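Local coordinates for protein EccE5 (Mycobacterium xenopi RIVM700367, PDB 7B9F) that is a component of the mycobacterial ESX-5 type VII secretion system, where it probably forms part of the membrane-bound translocon complex that exports proteins, at residues Asp158-Val163 / Leu200-Asp205; Leu150-Val155 / Ala224-Arg229; Asp154-Ala159 / Gln207-Ala212; Glu308-Thr313 / Ala327-His332; Gln97-His102 / Val219-Ala224. One frame throughout, in Å; residues are numbered along the deposited sequence.

Interaction 1 pairs two strands close to the middle of the chain, and the other contacts lie around it. Interaction 2 is centred about 12 Å away and interaction 3 about 13 Å away; both use the loop that leads into strand 159-166, and they share Asp154 and Val155. Interactions 2 and 5 both use helix 219-234, and a salt bridge from Glu228 OE1 to Arg99 NH1, 2.6 Å long, joins them. Interaction 4 extends the sheet the other way: Ile162 O and Thr313 OG1, 3.0 Å apart, probably form a hydrogen bond between it and interaction 1. The centres of interactions 4 and 5 are about 32 Å apart.

Interaction 1: residues Asp158-Val163 / Leu200-Asp205; sequences DAIDIV and LVLRMD
Leu200 CD1 is the bump to look for first: it settles into the hollow between Ile162 and Ile160 on the neighbouring strand, 3.6 Å from Ile162 CG1 and 3.8 Å from Ile160 CG2. Leu200 and Ile162 run side by side, whereas Leu200 and Ile160 slant across one another. One step along, Ile160 turns its delta methyl the other way, so that Ile160 CD1 meets Leu202 CD2 at 3.5 Å. These four side chains form one continuous greasy face, and helix 219-234 covers its Leu202 part through Thr227 and Leu230.

The opposite face carries smaller bumps and charge. Val201 CG2 fills the space beside the stem of Asp161, 3.6 Å from Asp161 CB. Beyond the stem, the Asp161 carboxylate reaches the edge of the Arg203 guanidinium in a salt bridge, the two planes turned 54° apart; the modelled spacing is too short to be trusted. The arginine gets there because its chain is extended from CG to NE and runs back along the sheet. Asp161 OD1 has a second partner in Arg315, so the buried carboxylate is held by two arginines.

Between the faces, the backbones lock at the hydrogen-bonded pair Asp161-Val201, with Asp161 N to Val201 O at 3.2 Å and Val201 N to Asp161 O at 3.1 Å. Where the pairing runs out, Asp158 N still reaches Arg203 O at 2.8 Å. With strand axes 161° apart, and strands 113-119 and 310-319 on the outer flanks, this is the interior pairing of an antiparallel sheet packed against a helix on one face.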
# COMPACT_ATOMS: atom_id res chain seq x y z
N ASP A 158 17.78 25.53 -13.66
CA ASP A 158 17.58 25.55 -15.11
C ASP A 158 18.87 25.84 -15.86
O ASP A 158 19.09 25.27 -16.93
CB ASP A 158 16.53 26.59 -15.49
CG ASP A 158 15.15 26.19 -15.04
OD1 ASP A 158 14.87 24.98 -14.95
OD2 ASP A 158 14.33 27.10 -14.80
N ALA A 159 19.70 26.74 -15.35
CA ALA A 159 20.90 27.11 -16.09
C ALA A 159 21.94 27.64 -15.13
O ALA A 159 21.62 28.20 -14.08
CB ALA A 159 20.59 28.15 -17.16
N ILE A 160 23.20 27.46 -15.51
CA ILE A 160 24.34 28.03 -14.80
C ILE A 160 25.10 28.85 -15.83
O ILE A 160 25.56 28.30 -16.83
CB ILE A 160 25.25 26.95 -14.21
CG1 ILE A 160 24.48 26.05 -13.26
CG2 ILE A 160 26.40 27.61 -13.46
CD1 ILE A 160 23.91 26.74 -12.13
N ASP A 161 25.24 30.14 -15.60
CA ASP A 161 25.99 30.97 -16.53
C ASP A 161 27.25 31.47 -15.85
O ASP A 161 27.19 32.19 -14.85
CB ASP A 161 25.15 32.15 -17.02
CG ASP A 161 23.99 31.72 -17.88
OD1 ASP A 161 24.02 30.58 -18.39
OD2 ASP A 161 23.04 32.51 -18.06
N ILE A 162 28.40 31.09 -16.40
CA ILE A 162 29.66 31.72 -16.01
C ILE A 162 29.73 33.05 -16.74
O ILE A 162 29.66 33.10 -17.96
CB ILE A 162 30.86 30.84 -16.36
CG1 ILE A 162 30.88 29.53 -15.57
CG2 ILE A 162 32.14 31.60 -16.11
CD1 ILE A 162 30.18 28.38 -16.24
N VAL A 163 29.86 34.14 -15.99
CA VAL A 163 29.96 35.47 -16.58
C VAL A 163 31.26 36.11 -16.13
O VAL A 163 31.54 36.18 -14.93
CB VAL A 163 28.76 36.36 -16.20
CG1 VAL A 163 28.91 37.72 -16.84
CG2 VAL A 163 27.47 35.72 -16.63
N LEU A 200 29.03 33.81 -11.16
CA LEU A 200 28.15 32.70 -11.49
C LEU A 200 26.73 33.12 -11.19
O LEU A 200 26.43 33.48 -10.05
CB LEU A 200 28.51 31.47 -10.66
CG LEU A 200 29.63 30.50 -11.04
CD1 LEU A 200 29.29 29.83 -12.35
CD2 LEU A 200 30.99 31.18 -11.10
N VAL A 201 25.85 33.07 -12.18
CA VAL A 201 24.46 33.46 -11.98
C VAL A 201 23.58 32.22 -12.11
O VAL A 201 23.85 31.33 -12.92
CB VAL A 201 24.02 34.59 -12.93
CG1 VAL A 201 24.98 35.75 -12.83
CG2 VAL A 201 23.88 34.13 -14.36
N LEU A 202 22.57 32.14 -11.25
CA LEU A 202 21.80 30.93 -11.04
C LEU A 202 20.38 31.16 -11.53
O LEU A 202 19.79 32.20 -11.22
CB LEU A 202 21.77 30.59 -9.55
CG LEU A 202 23.09 30.22 -8.86
CD1 LEU A 202 22.88 30.05 -7.38
CD2 LEU A 202 23.74 29.02 -9.43
N ARG A 203 19.83 30.22 -12.28
CA ARG A 203 18.43 30.30 -12.68
C ARG A 203 17.65 29.10 -12.17
O ARG A 203 18.11 27.96 -12.28
CB ARG A 203 18.28 30.41 -14.19
CG ARG A 203 18.70 31.76 -14.74
CD ARG A 203 18.36 31.89 -16.21
NE ARG A 203 18.66 33.23 -16.71
CZ ARG A 203 19.87 33.67 -17.01
NH1 ARG A 203 20.93 32.88 -16.88
NH2 ARG A 203 20.03 34.91 -17.46
N MET A 204 16.46 29.35 -11.62
CA MET A 204 15.59 28.28 -11.15
C MET A 204 14.14 28.63 -11.44
O MET A 204 13.73 29.77 -11.25
CB MET A 204 15.76 28.03 -9.65
CG MET A 204 14.91 26.88 -9.13
SD MET A 204 15.09 26.53 -7.38
CE MET A 204 14.23 27.94 -6.69
N ASP A 205 13.37 27.63 -11.88
CA ASP A 205 11.93 27.77 -12.03
C ASP A 205 11.30 26.96 -10.92
O ASP A 205 11.56 25.75 -10.82
CB ASP A 205 11.48 27.25 -13.40
CG ASP A 205 9.95 27.20 -13.58
OD1 ASP A 205 9.17 27.68 -12.73
OD2 ASP A 205 9.52 26.64 -14.61

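Interaction 2: residues Leu150-Val155 / Ala224-Arg229; sequences LRQFDV and AAATER
Gln152 stretches its side chain over the methyl of Ala226, and its amide straddles that small residue. The nitrogen is on one side: Gln152 NE2 lies 3.6 Å from Ala226 CB and donates a weak but fairly straight hydrogen bond to Ala226 O at 3.4 Å. Gln152 OE1 leans toward the next turn of the helix, 3.2 Å from Arg229 CD. The reach comes from the chain being extended beyond CG (chi2 -166°), which carries the amide from the loop onto the helix surface. Ala226 has just a methyl here, and the amide lies close to the helix backbone. Gln152 NE2 also makes a weak bond back to Arg149 O, so its N-H groups are shared between loop and helix.

Phe153 approaches the same arginine from another direction. Its ring edge points at the centre of one guanidinium face, with Phe153 CE2 at 4.0 Å from Arg229 CZ and the two planes at 90°. The ring therefore stands upright on the flat group, with no pi face turned to the charge. Outside this contact, Arg229 NH2 forms a salt bridge with an acidic side chain on the chain of another protein, which would help to fix the guanidinium for the ring to rest on. At the end of the loop, Val155 CG2 only grazes Ala226 CB at 4.5 Å.

The loop 150-155 thus touches helix 219-234 over one turn, at Ala226 and Arg229, just before the chain enters strand 159-166. Elsewhere on the helix, Thr227 packs on Val115 and Val117 of strand 113-119, while Val155 also touches Ala212 of helix 210-214.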
# COMPACT_ATOMS: atom_id res chain seq x y z
N LEU A 150 24.80 21.79 -10.53
CA LEU A 150 23.56 22.11 -11.21
C LEU A 150 22.43 21.21 -10.73
O LEU A 150 21.31 21.68 -10.49
CB LEU A 150 23.75 21.96 -12.72
CG LEU A 150 22.63 22.38 -13.67
CD1 LEU A 150 23.22 23.07 -14.87
CD2 LEU A 150 21.85 21.16 -14.11
N ARG A 151 22.70 19.92 -10.59
CA ARG A 151 21.73 18.96 -10.07
C ARG A 151 22.11 18.66 -8.63
O ARG A 151 22.95 17.80 -8.36
CB ARG A 151 21.72 17.67 -10.89
CG ARG A 151 20.47 17.46 -11.70
CD ARG A 151 20.57 16.20 -12.54
NE ARG A 151 21.66 16.26 -13.49
CZ ARG A 151 21.51 16.56 -14.78
NH1 ARG A 151 20.30 16.83 -15.25
NH2 ARG A 151 22.55 16.60 -15.59
N GLN A 152 21.49 19.37 -7.70
CA GLN A 152 21.69 19.09 -6.29
C GLN A 152 20.75 17.95 -5.89
O GLN A 152 20.22 17.23 -6.74
CB GLN A 152 21.50 20.35 -5.47
CG GLN A 152 22.35 21.48 -5.99
CD GLN A 152 22.46 22.62 -5.03
OE1 GLN A 152 21.97 22.54 -3.91
NE2 GLN A 152 23.10 23.70 -5.45
N PHE A 153 20.55 17.76 -4.58
CA PHE A 153 19.89 16.56 -4.10
C PHE A 153 18.45 16.46 -4.58
O PHE A 153 18.00 15.39 -5.00
CB PHE A 153 19.94 16.52 -2.58
CG PHE A 153 21.31 16.64 -2.03
CD1 PHE A 153 22.22 15.62 -2.20
CD2 PHE A 153 21.70 17.78 -1.35
CE1 PHE A 153 23.49 15.73 -1.69
CE2 PHE A 153 22.97 17.89 -0.85
CZ PHE A 153 23.87 16.87 -1.02
N ASP A 154 17.71 17.56 -4.53
CA ASP A 154 16.33 17.53 -4.99
C ASP A 154 15.95 18.74 -5.84
O ASP A 154 14.92 18.72 -6.51
CB ASP A 154 15.41 17.35 -3.79
CG ASP A 154 15.49 18.50 -2.79
OD1 ASP A 154 16.29 19.44 -2.99
OD2 ASP A 154 14.76 18.46 -1.79
N VAL A 155 16.76 19.78 -5.81
CA VAL A 155 16.48 20.96 -6.62
C VAL A 155 17.13 20.80 -7.99
O VAL A 155 18.16 20.14 -8.14
CB VAL A 155 16.94 22.24 -5.92
CG1 VAL A 155 16.21 22.39 -4.61
CG2 VAL A 155 18.42 22.22 -5.68
N ALA A 224 18.13 30.20 -1.99
CA ALA A 224 19.14 30.68 -1.05
C ALA A 224 20.02 29.53 -0.57
O ALA A 224 21.24 29.66 -0.50
CB ALA A 224 18.47 31.38 0.13
N ALA A 225 19.40 28.40 -0.25
CA ALA A 225 20.16 27.23 0.17
C ALA A 225 21.06 26.71 -0.94
O ALA A 225 22.22 26.37 -0.70
CB ALA A 225 19.22 26.13 0.65
N ALA A 226 20.54 26.66 -2.17
CA ALA A 226 21.36 26.19 -3.29
C ALA A 226 22.52 27.14 -3.57
O ALA A 226 23.64 26.71 -3.86
CB ALA A 226 20.50 26.03 -4.54
N THR A 227 22.27 28.45 -3.45
CA THR A 227 23.32 29.44 -3.64
C THR A 227 24.40 29.30 -2.59
O THR A 227 25.59 29.36 -2.91
CB THR A 227 22.71 30.84 -3.57
OG1 THR A 227 21.70 30.98 -4.57
CG2 THR A 227 23.76 31.89 -3.79
N GLU A 228 24.01 29.10 -1.33
CA GLU A 228 25.00 28.93 -0.28
C GLU A 228 25.79 27.64 -0.46
O GLU A 228 26.98 27.60 -0.17
CB GLU A 228 24.33 28.97 1.09
CG GLU A 228 23.76 30.33 1.45
CD GLU A 228 23.09 30.33 2.80
OE1 GLU A 228 22.97 29.25 3.41
OE2 GLU A 228 22.67 31.42 3.26
N ARG A 229 25.13 26.58 -0.94
CA ARG A 229 25.86 25.35 -1.24
C ARG A 229 26.93 25.57 -2.29
O ARG A 229 28.08 25.16 -2.11
CB ARG A 229 24.91 24.24 -1.69
CG ARG A 229 24.18 23.58 -0.57
CD ARG A 229 23.38 22.38 -1.05
NE ARG A 229 22.46 21.82 -0.05
CZ ARG A 229 22.79 21.34 1.14
NH1 ARG A 229 24.05 21.25 1.55
NH2 ARG A 229 21.83 20.88 1.93

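Interaction 3: residues Asp154-Ala159 / Gln207-Ala212; sequences DVRLDA and QRNVAA
Asn209 places its CG beside its own backbone N (chi1 -63°) and twists its amide by chi2 -65°, which brings both amide atoms up to the backbone of Arg156. The loop leading into strand 159-166 is thereby tied to the start of helix 210-214, the asparagine amide mimicking a backbone peptide as it pairs with the N-H and C=O of one residue. Asn209 OD1 accepts from Arg156 N at 2.9 Å, with the donor standing 35° out of the carbonyl plane. The return bond, Asn209 ND2 to Arg156 O, is weak at 3.3 Å, and ND2 also has a weak bond to Asp205 O. Although Asn209 occupies the N-cap position of helix 210-214, its side chain is spent on the loop instead of on capping.

The first helical turn packs alongside. Ala212 CB nestles against the Asp154 carboxylate, 3.7 Å from Asp154 CG, and touches Val155 CG1 at 4.0 Å. The carboxylate itself is held by Arg216, further along the chain, in a salt bridge. At the other end Arg208 CD lies 3.3 Å from Asp158 OD1; the bend at chi3 then leaves Arg208 NE 4.2 Å from that oxygen, too far for a salt bridge.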
# COMPACT_ATOMS: atom_id res chain seq x y z
N ASP A 154 17.71 17.56 -4.53
CA ASP A 154 16.33 17.53 -4.99
C ASP A 154 15.95 18.74 -5.84
O ASP A 154 14.92 18.72 -6.51
CB ASP A 154 15.41 17.35 -3.79
CG ASP A 154 15.49 18.50 -2.79
OD1 ASP A 154 16.29 19.44 -2.99
OD2 ASP A 154 14.76 18.46 -1.79
N VAL A 155 16.76 19.78 -5.81
CA VAL A 155 16.48 20.96 -6.62
C VAL A 155 17.13 20.80 -7.99
O VAL A 155 18.16 20.14 -8.14
CB VAL A 155 16.94 22.24 -5.92
CG1 VAL A 155 16.21 22.39 -4.61
CG2 VAL A 155 18.42 22.22 -5.68
N ARG A 156 16.51 21.40 -9.00
CA ARG A 156 16.92 21.25 -10.39
C ARG A 156 17.05 22.65 -10.98
O ARG A 156 16.05 23.25 -11.37
CB ARG A 156 15.91 20.42 -11.18
CG ARG A 156 15.75 18.99 -10.70
CD ARG A 156 16.96 18.15 -11.05
NE ARG A 156 16.88 16.81 -10.47
CZ ARG A 156 17.67 16.36 -9.51
NH1 ARG A 156 18.62 17.13 -9.00
NH2 ARG A 156 17.52 15.12 -9.05
N LEU A 157 18.27 23.16 -11.04
CA LEU A 157 18.48 24.50 -11.58
C LEU A 157 18.37 24.47 -13.10
O LEU A 157 18.78 23.51 -13.75
CB LEU A 157 19.84 25.02 -11.15
CG LEU A 157 19.89 25.81 -9.84
CD1 LEU A 157 19.41 25.02 -8.65
CD2 LEU A 157 21.30 26.26 -9.59
N ASP A 158 17.78 25.53 -13.66
CA ASP A 158 17.58 25.55 -15.11
C ASP A 158 18.87 25.84 -15.86
O ASP A 158 19.09 25.27 -16.93
CB ASP A 158 16.53 26.59 -15.49
CG ASP A 158 15.15 26.19 -15.04
OD1 ASP A 158 14.87 24.98 -14.95
OD2 ASP A 158 14.33 27.10 -14.80
N ALA A 159 19.70 26.74 -15.35
CA ALA A 159 20.90 27.11 -16.09
C ALA A 159 21.94 27.64 -15.13
O ALA A 159 21.62 28.20 -14.08
CB ALA A 159 20.59 28.15 -17.16
N GLN A 207 8.31 25.94 -10.69
CA GLN A 207 7.34 24.98 -11.21
C GLN A 207 7.99 23.67 -11.62
O GLN A 207 7.29 22.65 -11.72
CB GLN A 207 6.60 25.58 -12.39
CG GLN A 207 5.83 26.82 -12.02
CD GLN A 207 4.83 26.56 -10.92
OE1 GLN A 207 4.14 25.54 -10.93
NE2 GLN A 207 4.74 27.47 -9.97
N ARG A 208 9.30 23.66 -11.85
CA ARG A 208 10.01 22.40 -12.03
C ARG A 208 10.44 21.79 -10.70
O ARG A 208 10.97 20.68 -10.70
CB ARG A 208 11.24 22.61 -12.90
CG ARG A 208 11.01 23.52 -14.09
CD ARG A 208 12.06 23.30 -15.16
NE ARG A 208 12.14 21.90 -15.61
CZ ARG A 208 11.22 21.28 -16.34
NH1 ARG A 208 11.40 20.01 -16.68
NH2 ARG A 208 10.14 21.92 -16.77
N ASN A 209 10.22 22.49 -9.59
CA ASN A 209 10.74 22.05 -8.30
C ASN A 209 9.68 22.04 -7.21
O ASN A 209 10.00 22.31 -6.05
CB ASN A 209 11.91 22.93 -7.88
CG ASN A 209 13.05 22.82 -8.83
OD1 ASN A 209 13.67 21.77 -8.96
ND2 ASN A 209 13.40 23.94 -9.45
N VAL A 210 8.43 21.75 -7.56
CA VAL A 210 7.33 21.84 -6.60
C VAL A 210 7.53 20.86 -5.45
O VAL A 210 7.25 21.19 -4.29
CB VAL A 210 5.98 21.66 -7.32
CG1 VAL A 210 5.89 20.31 -8.01
CG2 VAL A 210 4.85 21.82 -6.34
N ALA A 211 8.05 19.66 -5.73
CA ALA A 211 8.29 18.69 -4.67
C ALA A 211 9.37 19.17 -3.72
O ALA A 211 9.26 18.97 -2.50
CB ALA A 211 8.68 17.35 -5.28
N ALA A 212 10.40 19.82 -4.24
CA ALA A 212 11.49 20.29 -3.39
C ALA A 212 11.09 21.54 -2.62
O ALA A 212 11.54 21.74 -1.49
CB ALA A 212 12.73 20.56 -4.23

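Interaction 4: residues Glu308-Thr313 / Ala327-His332; sequences EATAVT and AWVRYH
Tyr331 lies alongside Thr310, and its atoms are easily followed outward. Tyr331 CB passes Ala309 O at the fringe of the contact, 4.1 Å away, though the position of that oxygen is less sure. Tyr331 CG is 4.2 Å from Thr310 OG1, and the contact tightens at Tyr331 CD1, 3.2 Å from that hydroxyl oxygen. Tyr331 CE1 remains close to Thr310 OG1 at 3.4 Å. Farther out the ring leaves Thr310, and its tip, Tyr331 OH, hydrogen-bonds Leu302 O. Val329 CG2 lies over one ring face, toward the rim, and also meets Val312 CG2 at 3.7 Å, so Thr310, Val312, Val329 and Tyr331 share one side of the sheet.

The other side holds flat groups with a small one lying over a face. Thr313 CG2 sits 3.5 Å from the centroid of the five-membered ring of Trp328, 18° off the normal, a CH-pi contact. Trp328 CG stands between its backbone N and carbonyl carbon (chi1 63°), which turns one indole face to that methyl. Likewise Ala311 CB rests over the centre of one face of the Arg330 guanidinium, whose NH2 bonds Val256 O. Straight backbone bonds, such as Ala311 N to Arg330 O at 2.9 Å, run between.

This is the open end of the beta hairpin 310-319/322-331. Strand 310-319 is flanked on its far side by strand 159-166, and helix 298-302 packs through Leu302 on Val312 and Val329.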
# COMPACT_ATOMS: atom_id res chain seq x y z
N GLU A 308 38.10 47.97 -25.34
CA GLU A 308 37.83 48.82 -24.19
C GLU A 308 36.93 48.13 -23.18
O GLU A 308 36.88 48.55 -22.02
CB GLU A 308 37.17 50.12 -24.65
CG GLU A 308 38.08 51.01 -25.50
CD GLU A 308 39.25 51.56 -24.73
OE1 GLU A 308 39.10 51.80 -23.52
OE2 GLU A 308 40.33 51.76 -25.35
N ALA A 309 36.22 47.08 -23.61
CA ALA A 309 35.41 46.23 -22.75
C ALA A 309 35.15 44.92 -23.48
O ALA A 309 35.13 44.88 -24.71
CB ALA A 309 34.09 46.90 -22.35
N THR A 310 34.95 43.85 -22.72
CA THR A 310 34.68 42.54 -23.29
C THR A 310 34.00 41.67 -22.25
O THR A 310 34.34 41.72 -21.07
CB THR A 310 35.96 41.88 -23.82
OG1 THR A 310 35.65 40.58 -24.31
CG2 THR A 310 37.02 41.80 -22.75
N ALA A 311 33.00 40.90 -22.68
CA ALA A 311 32.22 40.06 -21.79
C ALA A 311 32.18 38.65 -22.34
O ALA A 311 31.61 38.42 -23.42
CB ALA A 311 30.80 40.61 -21.62
N VAL A 312 32.74 37.71 -21.60
CA VAL A 312 32.76 36.31 -21.98
C VAL A 312 31.78 35.56 -21.11
O VAL A 312 31.81 35.68 -19.88
CB VAL A 312 34.18 35.73 -21.82
CG1 VAL A 312 34.24 34.36 -22.44
CG2 VAL A 312 35.20 36.66 -22.42
N THR A 313 30.91 34.77 -21.73
CA THR A 313 29.95 34.01 -20.95
C THR A 313 29.75 32.61 -21.50
O THR A 313 29.76 32.40 -22.72
CB THR A 313 28.61 34.75 -20.86
OG1 THR A 313 27.69 33.99 -20.08
CG2 THR A 313 28.04 35.02 -22.22
N ALA A 327 28.46 28.73 -25.40
CA ALA A 327 29.13 29.96 -24.98
C ALA A 327 29.06 31.00 -26.08
O ALA A 327 28.83 30.69 -27.24
CB ALA A 327 30.59 29.70 -24.60
N TRP A 328 29.27 32.26 -25.68
CA TRP A 328 29.37 33.37 -26.61
C TRP A 328 30.10 34.51 -25.93
O TRP A 328 30.29 34.52 -24.71
CB TRP A 328 27.99 33.82 -27.11
CG TRP A 328 27.08 34.35 -26.07
CD1 TRP A 328 26.87 35.66 -25.74
CD2 TRP A 328 26.19 33.59 -25.24
NE1 TRP A 328 25.93 35.76 -24.75
CE2 TRP A 328 25.49 34.51 -24.43
CE3 TRP A 328 25.92 32.23 -25.10
CZ2 TRP A 328 24.56 34.10 -23.49
CZ3 TRP A 328 24.99 31.83 -24.17
CH2 TRP A 328 24.32 32.76 -23.37
N VAL A 329 30.51 35.49 -26.74
CA VAL A 329 31.31 36.61 -26.26
C VAL A 329 30.95 37.85 -27.08
O VAL A 329 30.58 37.75 -28.25
CB VAL A 329 32.82 36.28 -26.35
CG1 VAL A 329 33.23 36.00 -27.77
CG2 VAL A 329 33.68 37.38 -25.76
N ARG A 330 31.01 39.01 -26.44
CA ARG A 330 30.88 40.28 -27.12
C ARG A 330 31.96 41.24 -26.63
O ARG A 330 32.46 41.11 -25.51
CB ARG A 330 29.49 40.88 -26.90
CG ARG A 330 29.17 41.13 -25.45
CD ARG A 330 27.89 41.92 -25.27
NE ARG A 330 27.55 42.05 -23.86
CZ ARG A 330 28.01 43.01 -23.08
NH1 ARG A 330 28.84 43.93 -23.56
NH2 ARG A 330 27.66 43.06 -21.80
N TYR A 331 32.32 42.20 -27.48
CA TYR A 331 33.40 43.13 -27.22
C TYR A 331 32.89 44.56 -27.24
O TYR A 331 31.87 44.86 -27.88
CB TYR A 331 34.52 42.97 -28.25
CG TYR A 331 35.12 41.59 -28.32
CD1 TYR A 331 36.11 41.20 -27.44
CD2 TYR A 331 34.70 40.69 -29.27
CE1 TYR A 331 36.66 39.94 -27.51
CE2 TYR A 331 35.24 39.43 -29.35
CZ TYR A 331 36.23 39.06 -28.46
OH TYR A 331 36.77 37.80 -28.53
N HIS A 332 33.61 45.44 -26.55
CA HIS A 332 33.26 46.85 -26.38
C HIS A 332 31.84 47.05 -25.85
O HIS A 332 31.36 46.29 -25.02
CB HIS A 332 33.43 47.62 -27.69
CG HIS A 332 34.86 47.88 -28.06
ND1 HIS A 332 35.43 49.13 -27.95
CD2 HIS A 332 35.81 47.07 -28.56
CE1 HIS A 332 36.69 49.07 -28.36
NE2 HIS A 332 36.94 47.83 -28.73

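Interaction 5: residues Gln97-His102 / Val219-Ala224; sequences QRRFGH and VAATLA
Gln97 makes the close part of this contact. Its CG is anti to the backbone N (chi1 -176°) and the chain then bends at chi2 (67°), which lays the amide along the near side of the helix. Gln97 OE1 comes to 3.3 Å from Ala220 CB, and one turn further on Gln97 CG rests against Ala224 CB at 4.0 Å. The side chain thus spans two alanine methyls, its stem on one and its carbonyl oxygen on the other. The amide nitrogen turns back to its own loop, Gln97 NE2 donating to Arg98 O at 2.8 Å.

Arg99 packs more loosely. Arg99 CD is 4.0 Å from Ala221 CB, and Arg99 NH2 only brushes the helix backbone, 4.0 Å from Ala224 C. The chain bends at chi3 and runs down the helix, so the guanidinium finds its strong partner beyond the methyls, in a salt bridge from NH1 to Glu228. Gly101 N lies over the rim of one guanidinium face. Farther out the loop turns to solvent: Arg98 points away from the helix, and Arg98 NH2 closes the turn on His102 O at 2.7 Å. Chains of other proteins in the assembly also come close, one of them packing an acidic side chain on Gln97.

No hydrogen bond crosses between 97-102 and 219-224. The helix meets the loop mainly with alanine methyls, while the Gln97 amide nitrogen is used within the loop and Arg99 NH1 by Glu228. What joins loop and helix here is therefore methyl-to-side-chain contact, with the Arg99-Glu228 salt bridge one turn further along the helix.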
# COMPACT_ATOMS: atom_id res chain seq x y z
N GLN A 97 17.29 37.37 1.83
CA GLN A 97 16.86 36.18 2.55
C GLN A 97 17.90 35.80 3.59
O GLN A 97 19.11 35.92 3.36
CB GLN A 97 16.61 35.03 1.57
CG GLN A 97 16.07 33.76 2.22
CD GLN A 97 14.69 33.95 2.77
OE1 GLN A 97 13.81 34.48 2.11
NE2 GLN A 97 14.49 33.52 4.01
N ARG A 98 17.41 35.34 4.74
CA ARG A 98 18.25 34.78 5.79
C ARG A 98 17.57 33.52 6.32
O ARG A 98 16.36 33.33 6.15
CB ARG A 98 18.50 35.79 6.91
CG ARG A 98 19.80 35.56 7.64
CD ARG A 98 20.97 35.97 6.76
NE ARG A 98 22.25 35.67 7.39
CZ ARG A 98 22.88 36.49 8.23
NH1 ARG A 98 22.34 37.66 8.54
NH2 ARG A 98 24.05 36.14 8.75
N ARG A 99 18.34 32.66 6.97
CA ARG A 99 17.92 31.29 7.20
C ARG A 99 18.71 30.75 8.39
O ARG A 99 19.26 31.52 9.18
CB ARG A 99 18.11 30.48 5.90
CG ARG A 99 17.22 29.27 5.71
CD ARG A 99 17.59 28.45 4.47
NE ARG A 99 18.90 27.81 4.58
CZ ARG A 99 20.04 28.30 4.11
NH1 ARG A 99 21.17 27.63 4.27
NH2 ARG A 99 20.05 29.45 3.45
N PHE A 100 18.76 29.41 8.53
CA PHE A 100 19.79 28.77 9.35
C PHE A 100 21.20 29.10 8.87
O PHE A 100 22.15 28.95 9.64
CB PHE A 100 19.66 27.25 9.33
CG PHE A 100 18.59 26.69 10.22
CD1 PHE A 100 17.66 27.50 10.84
CD2 PHE A 100 18.54 25.32 10.44
CE1 PHE A 100 16.69 26.95 11.66
CE2 PHE A 100 17.58 24.77 11.25
CZ PHE A 100 16.65 25.58 11.86
N GLY A 101 21.35 29.51 7.62
CA GLY A 101 22.64 29.63 6.99
C GLY A 101 23.43 30.84 7.44
O GLY A 101 23.10 31.54 8.40
N HIS A 102 24.51 31.08 6.71
CA HIS A 102 25.59 31.95 7.13
C HIS A 102 25.40 33.37 6.60
O HIS A 102 25.55 34.33 7.36
CB HIS A 102 26.91 31.33 6.64
CG HIS A 102 28.14 32.17 6.81
ND1 HIS A 102 29.34 31.82 6.24
CD2 HIS A 102 28.39 33.25 7.58
CE1 HIS A 102 30.26 32.70 6.58
NE2 HIS A 102 29.71 33.58 7.40
N VAL A 219 9.84 29.53 -0.85
CA VAL A 219 10.47 29.34 -2.15
C VAL A 219 11.79 30.11 -2.22
O VAL A 219 12.72 29.70 -2.92
CB VAL A 219 9.51 29.71 -3.29
CG1 VAL A 219 9.29 31.20 -3.40
CG2 VAL A 219 10.01 29.16 -4.61
N ALA A 220 11.88 31.23 -1.51
CA ALA A 220 13.14 31.97 -1.47
C ALA A 220 14.22 31.19 -0.73
O ALA A 220 15.39 31.22 -1.13
CB ALA A 220 12.92 33.33 -0.81
N ALA A 221 13.85 30.50 0.35
CA ALA A 221 14.83 29.74 1.12
C ALA A 221 15.37 28.54 0.36
O ALA A 221 16.41 28.00 0.75
CB ALA A 221 14.22 29.28 2.44
N THR A 222 14.69 28.10 -0.69
CA THR A 222 15.22 27.03 -1.52
C THR A 222 16.46 27.48 -2.28
O THR A 222 17.56 26.93 -2.11
CB THR A 222 14.14 26.57 -2.50
OG1 THR A 222 13.00 26.11 -1.76
CG2 THR A 222 14.66 25.45 -3.36
N LEU A 223 16.31 28.51 -3.12
CA LEU A 223 17.42 28.93 -3.95
C LEU A 223 18.50 29.63 -3.13
O LEU A 223 19.67 29.61 -3.52
CB LEU A 223 16.93 29.82 -5.09
CG LEU A 223 17.96 30.25 -6.12
CD1 LEU A 223 18.64 29.04 -6.70
CD2 LEU A 223 17.25 30.97 -7.21
N ALA A 224 18.13 30.20 -1.99
CA ALA A 224 19.14 30.68 -1.05
C ALA A 224 20.02 29.53 -0.57
O ALA A 224 21.24 29.66 -0.50
CB ALA A 224 18.47 31.38 0.13